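Local coordinates for lipase (Streptomyces rimosus, PDB 5MAL), which hydrolyses triacylglycerols and other esters outside the cell, preferring medium-length acyl chains, as a monomeric serine esterase of the GDSL family, at residues A[117-120]-A[121-124]; A[123-126]-A[127-130]; A[191-194]-A[195-198]; A[220-223]-A[224-228]. One frame throughout, in Å; residues are numbered along the deposited sequence. Where two conformers were deposited one is given.

How the contacts relate
Starting from the N terminus, contact 1 (117-120 with 121-124) and contact 2 (123-126 with 127-130) come first, overlapping at Val123 and Tyr124 as successive turns of helix 98-130; contact 2 ends where that helix does, just before strand 135-139. Contact 3 (191-194 with 195-198) follows on the other side of the chain's centre, about 28 Å from contact 1 between centres, and closes a tight turn after helix 189-192. Contact 4 (220-223 with 224-228) lies inside helix 219-232. All four are local, none nested. Contacts 3 and 4 touch: Thr191 OG1 probably bonds Gly225 O at 2.7 Å, and the Phe192 ring packs on Gly221 and Gly225.

Contact 1. Residues A[117-120]-A[121-124]; sequences PAQL and DQVY
Leu120 and Tyr124, one turn apart on helix 98-130, stand side by side and point the same way, with Leu120 CB over the face of the phenol ring, 4.2 Å from its centroid in a CH-pi contact. The Leu120 carbonyl O lies over a face as well, nearer the rim, 3.2 Å from Tyr124 CG, while it accepts the hydrogen bond from Tyr124 N at 2.7 Å. With CG anti to the carbonyl carbon (chi1 -63°), the Tyr124 ring is carried back toward that preceding turn. Three more i to i+4 hydrogen bonds continue the helix: Asp121 N to Pro117 O, Gln122 N to Ala118 O and the longer Val123 N to Gln119 O at 3.3 Å. On another side of the helix a water joins two amides, accepting from Gln119 NE2 at 3.2 Å and donating to Gln122 OE1 at 2.7 Å; Gln119 OE1 is held by Tyr111 OH. Asp121 OD1 has other partners, a salt bridge to Arg177 and a hydrogen bond with His181. At Tyr124, an alanine would probably leave Leu120 CB without its aromatic partner and open a gap beside His181 and Phe183, whose rings meet the phenol edge to face. Gln119 is thus held through both amide atoms, Leu120 and Tyr124 pack on helix 159-180, and Asp121 probably offers Arg177 and His181 a negative partner.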
# COMPACT_ATOMS: atom_id res chain seq x y z
N PRO A 117 -11.46 0.81 -9.98
CA PRO A 117 -10.82 0.13 -11.12
C PRO A 117 -10.41 1.08 -12.25
O PRO A 117 -9.31 0.93 -12.78
CB PRO A 117 -11.89 -0.84 -11.61
CG PRO A 117 -12.68 -1.13 -10.41
CD PRO A 117 -12.70 0.12 -9.59
N ALA A 118 -11.26 2.05 -12.59
CA ALA A 118 -10.96 2.94 -13.71
C ALA A 118 -9.84 3.90 -13.36
O ALA A 118 -9.12 4.35 -14.24
CB ALA A 118 -12.20 3.72 -14.13
N GLN A 119 -9.71 4.22 -12.08
CA GLN A 119 -8.67 5.12 -11.65
C GLN A 119 -7.34 4.40 -11.66
O GLN A 119 -6.31 4.99 -11.94
CB GLN A 119 -8.96 5.68 -10.27
CG GLN A 119 -10.23 6.48 -10.23
CD GLN A 119 -10.44 7.06 -8.87
OE1 GLN A 119 -10.49 6.33 -7.88
NE2 GLN A 119 -10.54 8.38 -8.80
N LEU A 120 -7.37 3.11 -11.34
CA LEU A 120 -6.15 2.31 -11.46
C LEU A 120 -5.71 2.27 -12.92
O LEU A 120 -4.52 2.44 -13.23
CB LEU A 120 -6.36 0.90 -10.92
CG LEU A 120 -6.62 0.81 -9.42
CD1 LEU A 120 -6.87 -0.63 -9.05
CD2 LEU A 120 -5.43 1.38 -8.66
N ASP A 121 -6.68 2.06 -13.82
CA ASP A 121 -6.38 2.06 -15.25
C ASP A 121 -5.70 3.36 -15.66
O ASP A 121 -4.78 3.34 -16.48
CB ASP A 121 -7.65 1.85 -16.07
CG ASP A 121 -8.07 0.41 -16.12
OD1 ASP A 121 -7.21 -0.48 -15.94
OD2 ASP A 121 -9.27 0.15 -16.37
N GLN A 122 -6.15 4.48 -15.11
CA GLN A 122 -5.54 5.77 -15.40
C GLN A 122 -4.05 5.73 -15.12
O GLN A 122 -3.23 6.14 -15.95
CB GLN A 122 -6.19 6.88 -14.58
CG GLN A 122 -7.53 7.31 -15.11
CD GLN A 122 -8.07 8.50 -14.36
OE1 GLN A 122 -8.27 8.44 -13.14
NE2 GLN A 122 -8.28 9.60 -15.07
N VAL A 123 -3.70 5.23 -13.94
CA VAL A 123 -2.30 5.14 -13.58
C VAL A 123 -1.61 4.09 -14.43
O VAL A 123 -0.51 4.32 -14.93
CB VAL A 123 -2.13 4.80 -12.09
CG1 VAL A 123 -0.65 4.61 -11.76
CG2 VAL A 123 -2.75 5.88 -11.22
N TYR A 124 -2.24 2.93 -14.58
CA TYR A 124 -1.54 1.82 -15.22
C TYR A 124 -1.33 2.12 -16.71
O TYR A 124 -0.32 1.72 -17.28
CB TYR A 124 -2.30 0.50 -15.05
CG TYR A 124 -2.46 0.01 -13.62
CD1 TYR A 124 -1.85 0.66 -12.55
CD2 TYR A 124 -3.23 -1.11 -13.35
CE1 TYR A 124 -2.02 0.19 -11.23
CE2 TYR A 124 -3.40 -1.58 -12.08
CZ TYR A 124 -2.80 -0.94 -11.03
OH TYR A 124 -3.03 -1.45 -9.78
O HOH W 1 -10.25 9.59 -11.76

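Contact 2. Residues A[123-126]-A[127-130]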
# COMPACT_ATOMS: atom_id res chain seq x y z
N VAL A 123 -3.70 5.23 -13.94
CA VAL A 123 -2.30 5.14 -13.58
C VAL A 123 -1.61 4.09 -14.43
O VAL A 123 -0.51 4.32 -14.93
CB VAL A 123 -2.13 4.80 -12.09
CG1 VAL A 123 -0.65 4.61 -11.76
CG2 VAL A 123 -2.75 5.88 -11.22
N TYR A 124 -2.24 2.93 -14.58
CA TYR A 124 -1.54 1.82 -15.22
C TYR A 124 -1.33 2.12 -16.71
O TYR A 124 -0.32 1.72 -17.28
CB TYR A 124 -2.30 0.50 -15.05
CG TYR A 124 -2.46 0.01 -13.62
CD1 TYR A 124 -1.85 0.66 -12.55
CD2 TYR A 124 -3.23 -1.11 -13.35
CE1 TYR A 124 -2.02 0.19 -11.23
CE2 TYR A 124 -3.40 -1.58 -12.08
CZ TYR A 124 -2.80 -0.94 -11.03
OH TYR A 124 -3.03 -1.45 -9.78
N ASP A 125 -2.29 2.82 -17.32
CA ASP A 125 -2.14 3.26 -18.70
C ASP A 125 -0.92 4.16 -18.85
O ASP A 125 -0.19 4.10 -19.85
CB ASP A 125 -3.37 4.04 -19.18
CG ASP A 125 -4.53 3.16 -19.53
OD1 ASP A 125 -4.36 1.94 -19.69
OD2 ASP A 125 -5.64 3.72 -19.66
N ALA A 126 -0.73 5.03 -17.87
CA ALA A 126 0.41 5.94 -17.90
C ALA A 126 1.70 5.12 -17.83
O ALA A 126 2.64 5.35 -18.59
CB ALA A 126 0.32 6.93 -16.78
N ILE A 127 1.73 4.15 -16.93
CA ILE A 127 2.90 3.28 -16.84
C ILE A 127 3.12 2.50 -18.14
O ILE A 127 4.25 2.37 -18.62
CB ILE A 127 2.77 2.31 -15.65
CG1 ILE A 127 2.86 3.10 -14.35
CG2 ILE A 127 3.86 1.26 -15.70
CD1 ILE A 127 2.33 2.36 -13.13
N ASP A 128 2.03 1.98 -18.70
CA ASP A 128 2.09 1.28 -19.99
C ASP A 128 2.80 2.09 -21.05
O ASP A 128 3.65 1.59 -21.78
CB ASP A 128 0.68 0.96 -20.50
CG ASP A 128 0.04 -0.22 -19.81
OD1 ASP A 128 0.77 -1.09 -19.30
OD2 ASP A 128 -1.21 -0.27 -19.79
N SER A 129 2.41 3.36 -21.12
CA SER A 129 2.89 4.26 -22.16
C SER A 129 4.33 4.69 -21.92
O SER A 129 5.16 4.62 -22.83
CB SER A 129 1.98 5.49 -22.25
OG SER A 129 2.52 6.45 -23.14
N ARG A 130 4.62 5.12 -20.71
CA ARG A 130 5.93 5.70 -20.43
C ARG A 130 7.05 4.69 -20.27
O ARG A 130 8.19 4.96 -20.64
CB ARG A 130 5.85 6.56 -19.17
CG ARG A 130 4.78 7.64 -19.27
CD ARG A 130 5.09 8.80 -18.36
NE ARG A 130 3.89 9.55 -18.03
CZ ARG A 130 3.88 10.65 -17.29
NH1 ARG A 130 5.01 11.13 -16.79
NH2 ARG A 130 2.73 11.26 -17.04
O HOH W 2 -2.34 1.05 -21.90
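From Val123 to Arg130 the backbone closes the last turns of helix 98-130 with four i to i+4 hydrogen bonds, the shortest from Asp128 N to Tyr124 O at 2.8 Å. On the buried side, Val123 and Ile127 lie side by side in the same direction, and Val123 CG1 meets Ile127 CD1 at 4.0 Å. Ile127 goes on to touch Val136 of strand 135-139, and Val123 rests on helix 57-64. Asp125 and Asp128 make a different pairing: their carboxylates, with planes 40° apart, bring Asp125 OD1 within 3.8 Å of Asp128 OD2. Both side chains have CG anti to the carbonyl carbon (chi1 -78° in each), which tips the Asp128 carboxylate back over the preceding turn, its CG 3.2 Å from Tyr124 O. One water answers the two acids, donating to Asp128 OD2 at 2.7 Å and to Asp125 OD1 at 3.1 Å. His181 ND1 provides a second partner for Asp128 OD2. Arg130 lays its CG 3.2 Å from Ala126 O, the same oxygen that receives its backbone N-H. The two like charges would probably repel less with one water donating to both and His181 beside Asp128; with Asp121 at its other nitrogen, His181 may be favoured in its protonated form.

Contact 3. Residues A[191-194]-A[195-198]; sequences TFAG and HELC
His195 and Glu196 fold back on the end of helix 189-192, where a type II turn runs from Phe192 to His195. His195 N closes it on Phe192 O at 2.7 Å, approaching from above the carbonyl plane. Gly194 occupies the third position with phi 92°, a backbone angle at which a side chain would be jammed against the preceding carbonyl oxygen. Along His195, CB sits 3.4 Å from Phe192 O. CG, anti to the carbonyl carbon (chi1 -62°), brings the ring over the Gly194 carbonyl, and one face rests on Gly194 C, 3.3 Å from CG itself. CD2 turns an edge to Thr191 O at 3.7 Å. ND1 passes near Gly194 O without bonding to it and takes Ala201 O as its partner; CE1 and NE2 lie farther from that glycine oxygen. Trp203 stacks on the imidazole. Glu196 approaches the turn by another route: its chain bends at chi2 (92°), curling the carboxylate back to the N-H of Gly194. There OE1 accepts the hydrogen bond of Gly194 N at 3.0 Å, a bent bond met from above the carboxylate plane, while OE2 reaches Ala193 CA at 3.4 Å. The central N-H of the turn is therefore taken by a side chain two residues further on. Beyond it, Cys198 is joined to Cys151 by a disulfide. The arrangement is a glycine-bearing type II beta turn leading out of a short helix, at the surface of the SGNH-hydrolase fold, with the side chain of Phe192 about 9 Å from that of His216, the probable active-site histidine.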
# COMPACT_ATOMS: atom_id res chain seq x y z
N THR A 191 2.66 -12.91 3.20
CA THR A 191 3.65 -12.70 4.26
C THR A 191 3.05 -12.14 5.54
O THR A 191 3.56 -12.41 6.62
CB THR A 191 4.75 -11.74 3.81
OG1 THR A 191 4.14 -10.57 3.25
CG2 THR A 191 5.65 -12.41 2.75
N PHE A 192 1.99 -11.33 5.42
CA PHE A 192 1.37 -10.74 6.61
C PHE A 192 0.46 -11.71 7.37
O PHE A 192 0.05 -11.42 8.49
CB PHE A 192 0.56 -9.48 6.25
CG PHE A 192 1.40 -8.23 6.15
CD1 PHE A 192 2.00 -7.87 4.95
CD2 PHE A 192 1.57 -7.40 7.26
CE1 PHE A 192 2.77 -6.71 4.85
CE2 PHE A 192 2.33 -6.23 7.17
CZ PHE A 192 2.94 -5.89 5.96
N ALA A 193 0.13 -12.85 6.77
CA ALA A 193 -0.66 -13.86 7.49
C ALA A 193 0.13 -14.28 8.72
O ALA A 193 1.30 -14.62 8.62
CB ALA A 193 -0.96 -15.06 6.60
N GLY A 194 -0.50 -14.22 9.88
CA GLY A 194 0.18 -14.53 11.12
C GLY A 194 0.77 -13.28 11.72
O GLY A 194 1.35 -13.31 12.81
N HIS A 195 0.60 -12.16 11.03
CA HIS A 195 1.17 -10.89 11.48
C HIS A 195 0.21 -9.73 11.30
O HIS A 195 0.62 -8.58 11.19
CB HIS A 195 2.47 -10.61 10.73
CG HIS A 195 3.52 -11.64 11.00
ND1 HIS A 195 4.19 -11.73 12.20
CD2 HIS A 195 3.98 -12.66 10.24
CE1 HIS A 195 5.03 -12.74 12.16
NE2 HIS A 195 4.92 -13.33 10.99
N GLU A 196 -1.08 -10.05 11.29
CA GLU A 196 -2.11 -9.03 11.28
C GLU A 196 -2.24 -8.44 12.68
O GLU A 196 -1.64 -8.93 13.62
CB GLU A 196 -3.45 -9.63 10.84
CG GLU A 196 -3.36 -10.49 9.58
CD GLU A 196 -3.13 -11.97 9.86
OE1 GLU A 196 -2.57 -12.33 10.91
OE2 GLU A 196 -3.54 -12.79 9.01
N LEU A 197 -2.99 -7.36 12.81
CA LEU A 197 -3.40 -6.94 14.13
C LEU A 197 -4.20 -8.10 14.72
O LEU A 197 -4.89 -8.82 13.99
CB LEU A 197 -4.22 -5.65 14.06
CG LEU A 197 -3.42 -4.46 13.55
CD1 LEU A 197 -4.30 -3.23 13.40
CD2 LEU A 197 -2.26 -4.15 14.49
N CYS A 198 -4.03 -8.30 16.03
CA CYS A 198 -4.66 -9.38 16.81
C CYS A 198 -4.04 -10.74 16.52
O CYS A 198 -4.54 -11.76 16.99
CB CYS A 198 -6.16 -9.46 16.56
SG CYS A 198 -7.02 -7.90 16.76

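Contact 4. Residues A[220-223]-A[224-228]; sequences NGQS and KGYLP
This is a turn-to-turn contact within helix 219-232, the last helix of the chain, where the helix widens into a pi-type turn. Lys224 N still bonds Asn220 O in the regular i to i+4 way, but Gly221 O takes two donors: Tyr226 N at 2.9 Å and, weakly, Gly225 N. Leu227 N then reaches five residues back to Gln222 O at 2.8 Å. Gly225 fits this bend because a beta carbon there would clash with Gly221 O. On the outer side, Asn220 holds CG anti to the backbone N (chi1 -160°), and its OD1 passes across the slanting Lys224 chain, a tight 3.0 Å from CD and 3.2 Å from NZ. An alanine in place of Asn220 would probably leave the lysine chain without this polar neighbour and freer to turn beside Trp203. Further in, the Gln222 amide and the Tyr226 ring lie with planes 18° apart, and OE1 comes 3.8 Å from Tyr226 CB. Both atoms of the Gln222 amide are held, OE1 by Tyr34 N and NE2 by Tyr11 O, whereas Tyr226 OH bonds Gly140 O. Buried polar ends thus tie the turn to Tyr11 beside nucleophile Ser10, the start of helix 34-40 and the end of strand 135-139.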
# COMPACT_ATOMS: atom_id res chain seq x y z
N ASN A 220 9.26 -4.04 10.65
CA ASN A 220 9.28 -5.48 10.41
C ASN A 220 8.30 -5.82 9.28
O ASN A 220 8.58 -6.68 8.44
CB ASN A 220 8.93 -6.24 11.71
CG ASN A 220 9.40 -7.69 11.68
OD1 ASN A 220 9.96 -8.15 10.70
ND2 ASN A 220 9.18 -8.41 12.78
N GLY A 221 7.17 -5.13 9.26
CA GLY A 221 6.19 -5.29 8.19
C GLY A 221 6.73 -4.89 6.84
O GLY A 221 6.43 -5.51 5.83
N GLN A 222 7.55 -3.84 6.80
CA GLN A 222 8.11 -3.45 5.52
C GLN A 222 9.18 -4.44 5.08
O GLN A 222 9.22 -4.83 3.92
CB GLN A 222 8.69 -2.04 5.60
CG GLN A 222 7.64 -0.95 5.60
CD GLN A 222 6.94 -0.82 4.25
OE1 GLN A 222 7.46 -1.28 3.22
NE2 GLN A 222 5.78 -0.18 4.24
N SER A 223 10.02 -4.85 6.02
CA SER A 223 11.20 -5.65 5.68
C SER A 223 10.85 -7.11 5.43
O SER A 223 11.51 -7.77 4.63
CB SER A 223 12.25 -5.53 6.79
OG SER A 223 11.80 -6.12 8.00
N LYS A 224 9.81 -7.62 6.09
CA LYS A 224 9.46 -9.02 5.91
C LYS A 224 8.06 -9.27 5.41
O LYS A 224 7.71 -10.40 5.08
CB LYS A 224 9.66 -9.78 7.19
CG LYS A 224 11.09 -10.11 7.41
CD LYS A 224 11.36 -9.99 8.85
CE LYS A 224 10.60 -11.04 9.64
NZ LYS A 224 11.06 -11.13 11.05
N GLY A 225 7.25 -8.22 5.38
CA GLY A 225 5.93 -8.33 4.80
C GLY A 225 6.00 -7.87 3.36
O GLY A 225 5.86 -8.66 2.44
N TYR A 226 6.27 -6.58 3.16
CA TYR A 226 6.28 -6.05 1.80
C TYR A 226 7.49 -6.42 0.97
O TYR A 226 7.34 -6.87 -0.16
CB TYR A 226 6.16 -4.52 1.81
CG TYR A 226 4.73 -4.12 1.75
CD1 TYR A 226 3.98 -3.99 2.91
CD2 TYR A 226 4.10 -3.90 0.52
CE1 TYR A 226 2.64 -3.64 2.86
CE2 TYR A 226 2.77 -3.56 0.45
CZ TYR A 226 2.05 -3.42 1.63
OH TYR A 226 0.74 -3.08 1.55
N LEU A 227 8.69 -6.22 1.51
CA LEU A 227 9.90 -6.40 0.71
C LEU A 227 10.01 -7.81 0.12
O LEU A 227 10.35 -7.95 -1.04
CB LEU A 227 11.14 -6.05 1.53
CG LEU A 227 12.46 -6.41 0.85
CD1 LEU A 227 12.66 -5.61 -0.43
CD2 LEU A 227 13.63 -6.22 1.81
N PRO A 228 9.70 -8.86 0.92
CA PRO A 228 9.84 -10.18 0.30
C PRO A 228 8.89 -10.38 -0.87
O PRO A 228 9.20 -11.09 -1.83
CB PRO A 228 9.52 -11.13 1.46
CG PRO A 228 9.93 -10.36 2.69
CD PRO A 228 9.47 -8.96 2.37